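Long-range contacts in COG0546: Predicted phosphatases (Streptococcus pneumoniae, PDB 2AH5), which is a haloacid dehalogenase-like hydrolase, probably a phosphatase, whose natural substrate is not established: residues I175-G183 and Q194-V205; G13-N24 and E82-L93. One frame throughout, in Å; residues are numbered along the deposited sequence.

Interaction 1. Residues I175-G183 and Q194-V205; sequences IQKLAITWG and QPDYIAHKPLEV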
# COMPACT_ATOMS: atom_id res chain seq x y z
N ILE A 175 13.30 9.27 3.99
CA ILE A 175 13.68 7.85 4.17
C ILE A 175 14.08 7.28 2.81
O ILE A 175 13.78 7.86 1.76
CB ILE A 175 12.56 6.99 4.81
CG1 ILE A 175 11.35 6.89 3.88
CG2 ILE A 175 12.11 7.57 6.20
CD1 ILE A 175 10.31 5.85 4.30
N GLN A 176 14.75 6.13 2.81
CA GLN A 176 15.10 5.52 1.54
C GLN A 176 13.85 4.87 0.91
O GLN A 176 12.84 4.67 1.59
CB GLN A 176 16.19 4.48 1.73
CG GLN A 176 17.61 5.07 1.95
CD GLN A 176 18.64 3.98 2.01
OE1 GLN A 176 18.62 3.06 1.19
NE2 GLN A 176 19.53 4.06 2.99
N LYS A 177 13.92 4.57 -0.38
CA LYS A 177 12.79 4.02 -1.14
C LYS A 177 13.26 2.83 -1.96
O LYS A 177 14.26 2.92 -2.69
CB LYS A 177 12.09 5.08 -2.02
CG LYS A 177 12.99 6.27 -2.43
CD LYS A 177 12.32 7.16 -3.48
CE LYS A 177 12.91 8.57 -3.51
NZ LYS A 177 14.33 8.61 -4.02
N LEU A 178 12.54 1.72 -1.79
CA LEU A 178 12.80 0.50 -2.52
C LEU A 178 11.55 0.18 -3.36
O LEU A 178 10.48 -0.15 -2.80
CB LEU A 178 13.10 -0.64 -1.55
CG LEU A 178 13.73 -1.92 -2.15
CD1 LEU A 178 14.43 -2.70 -1.06
CD2 LEU A 178 12.75 -2.80 -2.91
N ALA A 179 11.69 0.31 -4.68
CA ALA A 179 10.55 0.11 -5.59
C ALA A 179 10.35 -1.37 -5.88
O ALA A 179 11.31 -2.08 -6.14
CB ALA A 179 10.76 0.88 -6.93
N ILE A 180 9.10 -1.81 -5.88
CA ILE A 180 8.79 -3.18 -6.28
C ILE A 180 7.83 -3.17 -7.45
O ILE A 180 6.97 -2.28 -7.56
CB ILE A 180 8.28 -4.06 -5.10
CG1 ILE A 180 6.84 -3.67 -4.66
CG2 ILE A 180 9.36 -4.06 -3.96
CD1 ILE A 180 5.72 -4.43 -5.44
N THR A 181 7.99 -4.13 -8.36
CA THR A 181 7.27 -4.08 -9.64
C THR A 181 6.33 -5.25 -9.86
O THR A 181 5.77 -5.39 -10.96
CB THR A 181 8.26 -3.98 -10.83
OG1 THR A 181 9.05 -5.18 -10.86
CG2 THR A 181 9.21 -2.79 -10.68
N TRP A 182 6.17 -6.12 -8.85
CA TRP A 182 5.23 -7.25 -8.91
C TRP A 182 3.80 -6.81 -8.56
O TRP A 182 2.86 -7.63 -8.57
CB TRP A 182 5.67 -8.41 -7.99
CG TRP A 182 5.62 -8.11 -6.51
CD1 TRP A 182 4.49 -8.00 -5.73
CD2 TRP A 182 6.74 -7.92 -5.64
NE1 TRP A 182 4.85 -7.74 -4.42
CE2 TRP A 182 6.22 -7.67 -4.34
CE3 TRP A 182 8.13 -7.91 -5.83
CZ2 TRP A 182 7.04 -7.41 -3.24
CZ3 TRP A 182 8.95 -7.65 -4.72
CH2 TRP A 182 8.40 -7.41 -3.44
N GLY A 183 3.65 -5.53 -8.25
CA GLY A 183 2.39 -5.00 -7.71
C GLY A 183 1.62 -4.12 -8.67
O GLY A 183 1.61 -4.36 -9.89
N GLN A 194 13.79 7.76 -8.80
CA GLN A 194 15.16 7.42 -8.37
C GLN A 194 15.18 6.55 -7.08
O GLN A 194 15.73 6.97 -6.04
CB GLN A 194 16.06 8.68 -8.20
CG GLN A 194 16.28 9.51 -9.49
CD GLN A 194 15.01 10.20 -9.97
OE1 GLN A 194 14.37 10.94 -9.22
NE2 GLN A 194 14.67 9.98 -11.24
N PRO A 195 14.55 5.35 -7.13
CA PRO A 195 14.61 4.49 -5.95
C PRO A 195 16.03 4.07 -5.62
O PRO A 195 16.90 3.98 -6.50
CB PRO A 195 13.80 3.25 -6.34
CG PRO A 195 13.76 3.27 -7.82
CD PRO A 195 13.80 4.71 -8.24
N ASP A 196 16.24 3.71 -4.37
CA ASP A 196 17.55 3.26 -3.90
C ASP A 196 17.87 1.84 -4.29
O ASP A 196 19.03 1.44 -4.34
CB ASP A 196 17.63 3.44 -2.39
CG ASP A 196 17.53 4.91 -1.99
OD1 ASP A 196 18.47 5.67 -2.33
OD2 ASP A 196 16.49 5.31 -1.43
N TYR A 197 16.83 1.06 -4.57
CA TYR A 197 16.94 -0.33 -4.98
C TYR A 197 15.61 -0.69 -5.62
O TYR A 197 14.58 -0.06 -5.35
CB TYR A 197 17.21 -1.21 -3.77
CG TYR A 197 17.55 -2.65 -4.10
CD1 TYR A 197 18.88 -3.04 -4.36
CD2 TYR A 197 16.55 -3.62 -4.10
CE1 TYR A 197 19.19 -4.38 -4.64
CE2 TYR A 197 16.85 -4.95 -4.39
CZ TYR A 197 18.15 -5.32 -4.65
OH TYR A 197 18.38 -6.64 -4.94
N ILE A 198 15.63 -1.70 -6.49
CA ILE A 198 14.39 -2.11 -7.18
C ILE A 198 14.31 -3.63 -7.23
O ILE A 198 15.34 -4.30 -7.31
CB ILE A 198 14.26 -1.47 -8.61
CG1 ILE A 198 12.89 -1.78 -9.23
CG2 ILE A 198 15.38 -1.90 -9.50
CD1 ILE A 198 12.39 -0.68 -10.23
N ALA A 199 13.10 -4.18 -7.16
CA ALA A 199 12.91 -5.63 -7.18
C ALA A 199 11.68 -6.01 -7.95
O ALA A 199 10.60 -5.48 -7.71
CB ALA A 199 12.79 -6.21 -5.76
N HIS A 200 11.81 -6.99 -8.83
CA HIS A 200 10.63 -7.53 -9.50
C HIS A 200 10.07 -8.81 -8.84
O HIS A 200 8.99 -9.28 -9.21
CB HIS A 200 10.84 -7.71 -11.03
CG HIS A 200 11.74 -8.84 -11.41
ND1 HIS A 200 13.11 -8.79 -11.26
CD2 HIS A 200 11.47 -10.04 -11.98
CE1 HIS A 200 13.64 -9.92 -11.70
NE2 HIS A 200 12.67 -10.70 -12.13
N LYS A 201 10.82 -9.35 -7.88
CA LYS A 201 10.45 -10.54 -7.14
C LYS A 201 10.78 -10.34 -5.67
O LYS A 201 11.83 -9.78 -5.35
CB LYS A 201 11.24 -11.76 -7.62
CG LYS A 201 10.82 -12.34 -8.97
CD LYS A 201 11.82 -13.44 -9.30
CE LYS A 201 11.16 -14.63 -10.00
NZ LYS A 201 12.18 -15.71 -10.27
N PRO A 202 9.91 -10.83 -4.77
CA PRO A 202 10.15 -10.62 -3.34
C PRO A 202 11.55 -10.96 -2.84
O PRO A 202 12.12 -10.17 -2.11
CB PRO A 202 9.09 -11.49 -2.67
CG PRO A 202 7.93 -11.40 -3.66
CD PRO A 202 8.64 -11.56 -4.98
N LEU A 203 12.13 -12.11 -3.24
CA LEU A 203 13.44 -12.50 -2.67
C LEU A 203 14.62 -11.66 -3.18
O LEU A 203 15.70 -11.57 -2.53
CB LEU A 203 13.71 -14.02 -2.73
CG LEU A 203 12.66 -14.92 -2.07
CD1 LEU A 203 13.13 -16.39 -2.07
CD2 LEU A 203 12.29 -14.48 -0.66
N GLU A 204 14.39 -10.94 -4.28
CA GLU A 204 15.37 -9.98 -4.76
C GLU A 204 15.58 -8.81 -3.71
O GLU A 204 16.65 -8.21 -3.61
CB GLU A 204 14.88 -9.45 -6.08
CG GLU A 204 15.89 -8.72 -6.87
CD GLU A 204 15.33 -8.27 -8.21
OE1 GLU A 204 14.14 -8.58 -8.52
OE2 GLU A 204 16.09 -7.60 -8.91
N VAL A 205 14.55 -8.55 -2.91
CA VAL A 205 14.58 -7.49 -1.90
C VAL A 205 15.71 -7.73 -0.90
O VAL A 205 16.34 -6.82 -0.38
CB VAL A 205 13.24 -7.38 -1.15
CG1 VAL A 205 13.36 -6.43 0.04
CG2 VAL A 205 12.12 -6.87 -2.08
O HOH W 1 16.06 8.01 -1.78
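Trp-182 packs against the turn that follows strand 197-199. Its CB lies 3.6 Å from the carbonyl O of His-200, and CG sits between the backbone N and the carbonyl carbon (chi1 67°), which lays the indole along the chain at residues 199-202. Beyond CG, CE3 and CZ3 run beside the Lys-201 to Pro-202 peptide, CZ3 coming within 3.3 Å of Pro-202 N. At the far rim, in the ring plane, CH2 meets CG2 of Val-205 at 4.0 Å. Pro-202 covers one face by a CH-pi contact, its CG 3.9 Å from the centroid of the six-membered ring and only 4° off the normal; the compact, ring-closed proline turns CH groups, CG above all, onto the indole. On the opposite face lies CD1 of Ile-180, 3.4 Å above the plane. The polar NE1 is satisfied by the backbone O of Thr-14.

The two strands belong to a beta-alpha-beta unit (strand 176-180, helix 187-191, strand 197-199) and lie parallel at one edge of the six-stranded Rossmann-like sheet of the HAD fold. Ala-179 N bonds Tyr-197 O, Ala-199 N bonds Ala-179 O, and Thr-181 N bonds Ala-199 O. On one face the small Ala-179 meets Pro-195 and CD1 of Ile-198; on the other, with Ala-199, Leu-178 lies side by side with Tyr-197.

Where the strands begin, Asp-196 pairs with Lys-177 twice. Its OD2 accepts from Lys-177 N with its anti lone pair (2.9 Å, N-H...O 166°), while its backbone N donates to Lys-177 O at 2.7 Å. The long, flexible Lys-177 bends at its end, bringing NZ to Gln-194 O at 3.0 Å from above the carbonyl plane, and one water bridges NZ to Asp-196 OD2.

Interaction 2. Residues G13-N24 and E82-L93; sequences GTLVDSSIGIHN and EAQLFPQIIDLL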
# COMPACT_ATOMS: atom_id res chain seq x y z
N GLY A 13 -0.85 -4.09 -2.90
CA GLY A 13 0.03 -3.96 -4.04
C GLY A 13 1.48 -4.26 -3.76
O GLY A 13 2.28 -4.29 -4.68
N THR A 14 1.81 -4.50 -2.50
CA THR A 14 3.19 -4.83 -2.12
C THR A 14 3.22 -6.17 -1.38
O THR A 14 3.74 -7.17 -1.90
CB THR A 14 3.78 -3.67 -1.25
OG1 THR A 14 3.88 -2.49 -2.05
CG2 THR A 14 5.14 -4.04 -0.71
N LEU A 15 2.63 -6.22 -0.18
CA LEU A 15 2.50 -7.47 0.56
C LEU A 15 1.29 -8.26 0.06
O LEU A 15 1.33 -9.50 -0.06
CB LEU A 15 2.35 -7.19 2.07
CG LEU A 15 3.52 -6.43 2.71
CD1 LEU A 15 3.17 -5.94 4.10
CD2 LEU A 15 4.77 -7.31 2.74
N VAL A 16 0.23 -7.52 -0.26
CA VAL A 16 -1.09 -8.12 -0.43
C VAL A 16 -1.60 -7.87 -1.83
O VAL A 16 -1.71 -6.73 -2.26
CB VAL A 16 -2.12 -7.63 0.64
CG1 VAL A 16 -3.48 -8.26 0.36
CG2 VAL A 16 -1.64 -8.02 2.07
N ASP A 17 -1.90 -8.96 -2.54
CA ASP A 17 -2.64 -8.86 -3.78
C ASP A 17 -4.13 -8.71 -3.48
O ASP A 17 -4.89 -9.69 -3.46
CB ASP A 17 -2.38 -10.06 -4.72
CG ASP A 17 -3.04 -9.88 -6.07
OD1 ASP A 17 -3.78 -8.88 -6.23
OD2 ASP A 17 -2.82 -10.71 -6.97
N SER A 18 -4.53 -7.46 -3.28
CA SER A 18 -5.91 -7.14 -2.90
C SER A 18 -6.75 -6.87 -4.16
O SER A 18 -7.89 -6.39 -4.04
CB SER A 18 -5.91 -5.92 -1.98
OG SER A 18 -4.98 -4.95 -2.45
N SER A 19 -6.18 -7.11 -5.35
CA SER A 19 -6.81 -6.63 -6.61
C SER A 19 -8.22 -7.14 -6.87
O SER A 19 -9.05 -6.37 -7.32
CB SER A 19 -5.94 -6.90 -7.86
OG SER A 19 -5.75 -8.29 -8.04
N ILE A 20 -8.50 -8.42 -6.61
CA ILE A 20 -9.87 -8.93 -6.85
C ILE A 20 -10.92 -8.16 -6.04
O ILE A 20 -11.93 -7.72 -6.59
CB ILE A 20 -10.00 -10.47 -6.66
CG1 ILE A 20 -9.06 -11.22 -7.62
CG2 ILE A 20 -11.45 -10.91 -6.95
CD1 ILE A 20 -8.83 -12.65 -7.28
N GLY A 21 -10.69 -7.99 -4.74
CA GLY A 21 -11.64 -7.25 -3.90
C GLY A 21 -11.76 -5.76 -4.23
O GLY A 21 -12.85 -5.20 -4.12
N ILE A 22 -10.66 -5.10 -4.60
CA ILE A 22 -10.71 -3.69 -5.00
C ILE A 22 -11.50 -3.57 -6.30
O ILE A 22 -12.43 -2.76 -6.39
CB ILE A 22 -9.28 -3.09 -5.14
CG1 ILE A 22 -8.56 -3.11 -3.78
CG2 ILE A 22 -9.32 -1.65 -5.69
CD1 ILE A 22 -7.04 -2.73 -3.88
N HIS A 23 -11.15 -4.41 -7.27
CA HIS A 23 -11.86 -4.44 -8.55
C HIS A 23 -13.35 -4.64 -8.31
O HIS A 23 -14.17 -3.92 -8.87
CB HIS A 23 -11.32 -5.55 -9.45
CG HIS A 23 -11.90 -5.55 -10.83
ND1 HIS A 23 -13.10 -6.17 -11.13
CD2 HIS A 23 -11.45 -5.02 -11.99
CE1 HIS A 23 -13.36 -6.02 -12.42
NE2 HIS A 23 -12.37 -5.34 -12.96
N ASN A 24 -13.71 -5.65 -7.51
CA ASN A 24 -15.11 -5.93 -7.21
C ASN A 24 -15.84 -4.79 -6.51
O ASN A 24 -17.04 -4.51 -6.76
CB ASN A 24 -15.24 -7.23 -6.40
CG ASN A 24 -14.99 -8.48 -7.24
OD1 ASN A 24 -14.88 -8.43 -8.46
ND2 ASN A 24 -14.88 -9.63 -6.55
N GLU A 82 -11.37 -10.68 -0.41
CA GLU A 82 -11.00 -11.05 -1.77
C GLU A 82 -9.59 -10.52 -2.03
O GLU A 82 -9.37 -9.56 -2.80
CB GLU A 82 -12.02 -10.49 -2.76
CG GLU A 82 -13.43 -11.02 -2.43
CD GLU A 82 -14.51 -10.52 -3.36
OE1 GLU A 82 -14.58 -9.31 -3.62
OE2 GLU A 82 -15.30 -11.38 -3.82
N ALA A 83 -8.64 -11.18 -1.36
CA ALA A 83 -7.25 -10.74 -1.29
C ALA A 83 -6.40 -11.95 -0.88
O ALA A 83 -6.90 -12.89 -0.26
CB ALA A 83 -7.11 -9.63 -0.28
N GLN A 84 -5.13 -11.91 -1.27
CA GLN A 84 -4.21 -13.01 -1.02
C GLN A 84 -2.79 -12.44 -1.04
O GLN A 84 -2.50 -11.46 -1.75
CB GLN A 84 -4.40 -14.10 -2.07
CG GLN A 84 -3.96 -13.70 -3.48
CD GLN A 84 -4.44 -14.69 -4.56
OE1 GLN A 84 -5.65 -14.83 -4.81
NE2 GLN A 84 -3.49 -15.36 -5.20
N LEU A 85 -1.89 -13.03 -0.26
CA LEU A 85 -0.49 -12.59 -0.31
C LEU A 85 0.08 -12.81 -1.70
O LEU A 85 -0.29 -13.78 -2.38
CB LEU A 85 0.36 -13.34 0.70
CG LEU A 85 -0.05 -13.16 2.17
CD1 LEU A 85 0.88 -13.99 3.04
CD2 LEU A 85 -0.00 -11.70 2.60
N PHE A 86 0.98 -11.94 -2.12
CA PHE A 86 1.77 -12.22 -3.32
C PHE A 86 2.68 -13.43 -3.05
O PHE A 86 2.99 -13.74 -1.90
CB PHE A 86 2.61 -11.00 -3.73
CG PHE A 86 1.82 -9.94 -4.43
CD1 PHE A 86 1.41 -10.11 -5.77
CD2 PHE A 86 1.48 -8.76 -3.77
CE1 PHE A 86 0.68 -9.12 -6.42
CE2 PHE A 86 0.73 -7.76 -4.43
CZ PHE A 86 0.35 -7.96 -5.76
N PRO A 87 3.10 -14.14 -4.12
CA PRO A 87 3.99 -15.30 -3.91
C PRO A 87 5.27 -14.92 -3.15
O PRO A 87 5.74 -13.82 -3.33
CB PRO A 87 4.33 -15.72 -5.33
CG PRO A 87 3.12 -15.26 -6.16
CD PRO A 87 2.76 -13.93 -5.55
N GLN A 88 5.80 -15.81 -2.30
CA GLN A 88 7.08 -15.59 -1.58
C GLN A 88 7.07 -14.46 -0.51
O GLN A 88 8.11 -14.14 0.11
CB GLN A 88 8.22 -15.35 -2.60
CG GLN A 88 8.40 -16.45 -3.66
CD GLN A 88 8.58 -17.83 -3.05
OE1 GLN A 88 7.72 -18.70 -3.21
NE2 GLN A 88 9.67 -18.02 -2.33
N ILE A 89 5.92 -13.84 -0.28
CA ILE A 89 5.87 -12.77 0.73
C ILE A 89 6.15 -13.29 2.15
O ILE A 89 6.89 -12.66 2.90
CB ILE A 89 4.53 -11.96 0.69
CG1 ILE A 89 4.46 -11.10 -0.57
CG2 ILE A 89 4.40 -11.06 1.93
CD1 ILE A 89 5.59 -10.00 -0.72
N ILE A 90 5.56 -14.43 2.53
CA ILE A 90 5.86 -15.04 3.83
C ILE A 90 7.37 -15.27 3.98
O ILE A 90 7.95 -14.92 5.02
CB ILE A 90 5.07 -16.36 4.10
CG1 ILE A 90 3.55 -16.10 4.20
CG2 ILE A 90 5.53 -17.02 5.40
CD1 ILE A 90 3.12 -15.42 5.49
N ASP A 91 8.00 -15.85 2.95
CA ASP A 91 9.47 -16.05 2.94
C ASP A 91 10.22 -14.73 3.20
O ASP A 91 11.13 -14.68 4.04
CB ASP A 91 9.95 -16.69 1.64
CG ASP A 91 11.32 -17.37 1.79
OD1 ASP A 91 11.73 -17.70 2.95
OD2 ASP A 91 11.96 -17.56 0.73
N LEU A 92 9.84 -13.69 2.48
CA LEU A 92 10.51 -12.38 2.60
C LEU A 92 10.36 -11.84 4.01
O LEU A 92 11.33 -11.36 4.62
CB LEU A 92 9.87 -11.38 1.62
CG LEU A 92 10.37 -9.95 1.76
CD1 LEU A 92 11.88 -9.86 1.46
CD2 LEU A 92 9.56 -9.07 0.82
N LEU A 93 9.14 -11.89 4.53
CA LEU A 93 8.91 -11.41 5.90
C LEU A 93 9.66 -12.20 6.99
O LEU A 93 10.26 -11.59 7.87
CB LEU A 93 7.42 -11.39 6.21
CG LEU A 93 6.61 -10.42 5.36
CD1 LEU A 93 5.11 -10.59 5.68
CD2 LEU A 93 7.11 -8.97 5.59
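Val-16 and Asp-17 run antiparallel to Leu-85 and Gln-84, with Asp-17 and Gln-84 forming the hydrogen-bonded pair: Asp-17 N donates to Gln-84 O at 2.7 Å, and Gln-84 N returns a bond to Asp-17 O. Next along, Phe-86 N reaches Leu-15 O at 3.2 Å.

Asp-17 lays its CB over one face of Phe-86, 3.6 Å from the ring centroid. With CG anti to the backbone N (chi1 -174°), the carboxylate follows CB along the same face, CG near CE1 and CZ and OD2 near CE1, its plane just 8° from that of the ring. Its OD1 turns to Ser-19, taking the OG hydroxyl at 2.7 Å on the syn lone pair and also the backbone N, which makes an Asx turn; aspartate thus serves both the aromatic face and the start of helix 19-33.

Branched aliphatic side chains fill the buried end. CD2 of Leu-15 crosses Ile-89 at about a right angle, 3.9 Å from its CG2, and also touches Leu-93. Beside the strand pair, toward the cap, CG1 of Val-16 rests 3.9 Å from CB of the small Ala-83. At the other end the pairing passes to helix 19-33. Gly-21, having no side chain, lets Glu-82 O come close to the helix and accept from Gly-21 N at 2.8 Å, in the carbonyl plane. One turn on, Asn-24 ND2 donates to Glu-82 OE1 (3.0 Å, 160°) from above the carboxylate plane, and Tyr-74 OH also bonds this oxygen.

The two-stranded antiparallel flap, just after a probable DxDxT motif and with a largely helical insertion between its strands, is characteristic of HAD hydrolases with a C1-type cap: its two strands carry the chain out to the cap and back.

In the fold
Both contacts are partly buried, and they meet. Interaction 1 joins neighbouring strands at one edge of the parallel core sheet, within a single short crossover. Interaction 2 instead brings together chain far apart in sequence, in a two-stranded antiparallel flap between core and helical cap. In 175-183 with 194-205, polar side chains gather at the strand starts and apolar packing at the other end; in 13-24 with 82-93, the aliphatic cluster faces the core and the polar bonds lie toward the cap. Trp-182 connects the two through its indole N-H and through its ring, which meets Phe-86 edge-to-face, while Pro-202 packs on Pro-87 and Ile-89.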